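Local atomic coordinates of 2-keto-3-deoxygluconate kinase (PDB entry 2AFB), a protein that probably phosphorylates 2-keto-3-deoxygluconate at the expense of ATP, as a carbohydrate kinase of the pfkB family within the ribokinase clan. Residues H79-K82 / K86-Y89. Numbering follows the deposited sequence.
Sequences HLRK and KTDY. With NI (nickel (II) ion), chain C.
The last turn of helix 71-82 and the loop 86-89 that follows it come nearest at Arg81 and Lys86, whose CA atoms are 6.0 Å apart. Thr87 directs its side chain at the helix and meets Leu80 and Arg81. Its methyl CG2 lies 3.8 Å from CG of Arg81 and 4.0 Å from CB of Leu80, touching the bases of both side chains. The Arg81 chain crosses Thr87 at about a right angle; a bend at chi3 (-59°) turns its guanidinium back, bringing Thr87 OG1 up to its edge, close to the guanidinium plane. There NH1 donates a weak hydrogen bond to OG1 of Thr87, long at 3.3 Å but fairly straight (163°). The stronger polar partners of Arg81 lie across the subunit interface: its NH2 bonds to Lys82 O of the second subunit, and its own carbonyl O accepts a hydrogen bond from NE of Arg81 of that subunit. Replacing Arg81 by alanine would probably leave the Lys82 carbonyl of the second subunit without this donor and take the weak NH1 bond and the CG contact from Thr87, leaving its methyl against Leu80. On another side of the helix, His79 ND1 binds a nickel ion at 2.1 Å, with two waters also on the metal, while the imidazole stacks on Phe329. Leu80 is buried against Phe63 of strand 60-67, and Lys86 bonds through its backbone to Ala61; the loop leads from helix 71-82 into strand 90-92, outermost in the sheet of this chain, completing a beta-alpha-beta crossover with its parallel neighbour 60-67.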
ATOM      1  N   HIS A  79     -17.647 -12.380   3.341  1.00 21.29           N
ATOM      2  CA  HIS A  79     -17.023 -11.871   4.575  1.00 25.72           C
ATOM      3  C   HIS A  79     -17.652 -12.475   5.809  1.00 25.43           C
ATOM      4  O   HIS A  79     -16.943 -12.893   6.747  1.00 24.02           O
ATOM      5  CB  HIS A  79     -17.124 -10.350   4.583  1.00 25.08           C
ATOM      6  CG  HIS A  79     -16.536  -9.672   5.778  1.00 25.87           C
ATOM      7  ND1 HIS A  79     -15.182  -9.557   5.994  1.00 22.68           N
ATOM      8  CD2 HIS A  79     -17.127  -8.995   6.786  1.00 26.63           C
ATOM      9  CE1 HIS A  79     -14.955  -8.874   7.096  1.00 21.49           C
ATOM     10  NE2 HIS A  79     -16.123  -8.512   7.594  1.00 31.78           N
ATOM     11  N   LEU A  80     -18.990 -12.567   5.791  1.00 28.91           N
ATOM     12  CA  LEU A  80     -19.709 -13.236   6.863  1.00 27.47           C
ATOM     13  C   LEU A  80     -19.286 -14.708   6.980  1.00 25.52           C
ATOM     14  O   LEU A  80     -19.023 -15.219   8.071  1.00 26.83           O
ATOM     15  CB  LEU A  80     -21.215 -13.139   6.618  1.00 26.25           C
ATOM     16  CG  LEU A  80     -21.794 -11.777   6.968  1.00 28.64           C
ATOM     17  CD1 LEU A  80     -22.993 -11.571   6.195  1.00 24.22           C
ATOM     18  CD2 LEU A  80     -22.034 -11.667   8.479  1.00 25.43           C
ATOM     19  N   ARG A  81     -19.247 -15.399   5.857  1.00 23.98           N
ATOM     20  CA  ARG A  81     -18.847 -16.815   5.899  1.00 25.41           C
ATOM     21  C   ARG A  81     -17.398 -17.030   6.388  1.00 23.50           C
ATOM     22  O   ARG A  81     -17.113 -17.984   7.091  1.00 24.34           O
ATOM     23  CB  ARG A  81     -19.039 -17.500   4.537  1.00 25.79           C
ATOM     24  CG  ARG A  81     -20.472 -17.865   4.209  1.00 29.91           C
ATOM     25  CD  ARG A  81     -20.512 -18.710   2.969  1.00 32.81           C
ATOM     26  NE  ARG A  81     -19.924 -17.999   1.823  1.00 30.13           N
ATOM     27  CZ  ARG A  81     -20.577 -17.239   0.942  1.00 30.89           C
ATOM     28  NH1 ARG A  81     -21.884 -17.021   1.023  1.00 33.25           N
ATOM     29  NH2 ARG A  81     -19.905 -16.686  -0.035  1.00 28.32           N
ATOM     30  N   LYS A  82     -16.488 -16.161   5.980  1.00 23.83           N
ATOM     31  CA  LYS A  82     -15.120 -16.273   6.383  1.00 25.00           C
ATOM     32  C   LYS A  82     -15.024 -16.321   7.938  1.00 24.72           C
ATOM     33  O   LYS A  82     -14.239 -17.061   8.499  1.00 25.50           O
ATOM     34  CB  LYS A  82     -14.335 -15.059   5.835  1.00 25.48           C
ATOM     35  CG  LYS A  82     -12.996 -14.930   6.480  1.00 26.77           C
ATOM     36  CD  LYS A  82     -12.256 -13.682   6.066  1.00 35.59           C
ATOM     37  CE  LYS A  82     -10.830 -13.698   6.653  1.00 39.01           C
ATOM     38  NZ  LYS A  82      -9.942 -12.601   6.154  1.00 41.97           N
ATOM     39  N   LYS A  86     -23.223 -18.352   9.167  1.00 24.12           N
ATOM     40  CA  LYS A  86     -23.985 -19.083   8.134  1.00 28.58           C
ATOM     41  C   LYS A  86     -24.938 -18.130   7.387  1.00 29.57           C
ATOM     42  O   LYS A  86     -25.596 -17.307   7.996  1.00 31.17           O
ATOM     43  CB  LYS A  86     -24.727 -20.269   8.756  1.00 32.21           C
ATOM     44  CG  LYS A  86     -23.856 -21.043   9.756  1.00 33.78           C
ATOM     45  CD  LYS A  86     -24.268 -22.473   9.912  1.00 50.29           C
ATOM     46  CE  LYS A  86     -23.369 -23.228  10.892  1.00 47.33           C
ATOM     47  NZ  LYS A  86     -21.976 -23.284  10.419  1.00 46.67           N
ATOM     48  N   THR A  87     -24.974 -18.234   6.061  1.00 31.31           N
ATOM     49  CA  THR A  87     -25.617 -17.220   5.206  1.00 28.53           C
ATOM     50  C   THR A  87     -26.857 -17.776   4.537  1.00 28.78           C
ATOM     51  O   THR A  87     -27.396 -17.189   3.601  1.00 29.24           O
ATOM     52  CB  THR A  87     -24.641 -16.689   4.146  1.00 29.53           C
ATOM     53  OG1 THR A  87     -23.959 -17.775   3.532  1.00 27.68           O
ATOM     54  CG2 THR A  87     -23.591 -15.748   4.769  1.00 32.70           C
ATOM     55  N   ASP A  88     -27.329 -18.894   5.064  1.00 27.93           N
ATOM     56  CA  ASP A  88     -28.444 -19.635   4.480  1.00 30.03           C
ATOM     57  C   ASP A  88     -29.675 -18.797   4.330  1.00 29.26           C
ATOM     58  O   ASP A  88     -30.426 -19.020   3.423  1.00 29.70           O
ATOM     59  CB  ASP A  88     -28.841 -20.842   5.361  1.00 33.26           C
ATOM     60  CG  ASP A  88     -27.688 -21.816   5.585  1.00 38.90           C
ATOM     61  OD1 ASP A  88     -26.508 -21.380   5.726  1.00 43.91           O
ATOM     62  OD2 ASP A  88     -27.967 -23.019   5.630  1.00 51.42           O
ATOM     63  N   TYR A  89     -29.920 -17.878   5.259  1.00 27.53           N
ATOM     64  CA  TYR A  89     -31.168 -17.121   5.255  1.00 26.34           C
ATOM     65  C   TYR A  89     -31.004 -15.700   4.704  1.00 26.47           C
ATOM     66  O   TYR A  89     -31.834 -14.815   4.922  1.00 28.54           O
ATOM     67  CB  TYR A  89     -31.765 -17.083   6.649  1.00 28.21           C
ATOM     68  CG  TYR A  89     -31.915 -18.440   7.314  1.00 29.94           C
ATOM     69  CD1 TYR A  89     -32.596 -19.488   6.698  1.00 35.17           C
ATOM     70  CD2 TYR A  89     -31.417 -18.651   8.601  1.00 30.76           C
ATOM     71  CE1 TYR A  89     -32.739 -20.734   7.350  1.00 30.91           C
ATOM     72  CE2 TYR A  89     -31.532 -19.853   9.232  1.00 30.80           C
ATOM     73  CZ  TYR A  89     -32.196 -20.898   8.614  1.00 31.10           C
ATOM     74  OH  TYR A  89     -32.310 -22.082   9.294  1.00 33.44           O
TER
HETATM   75 NI    NI C 340     -13.573  -9.659   4.620  1.00 32.24          NI
HETATM   76  O   HOH W   1     -13.670 -11.492   3.331  1.00  9.71           O
HETATM   77  O   HOH W   2     -13.677  -7.740   3.295  1.00 19.26           O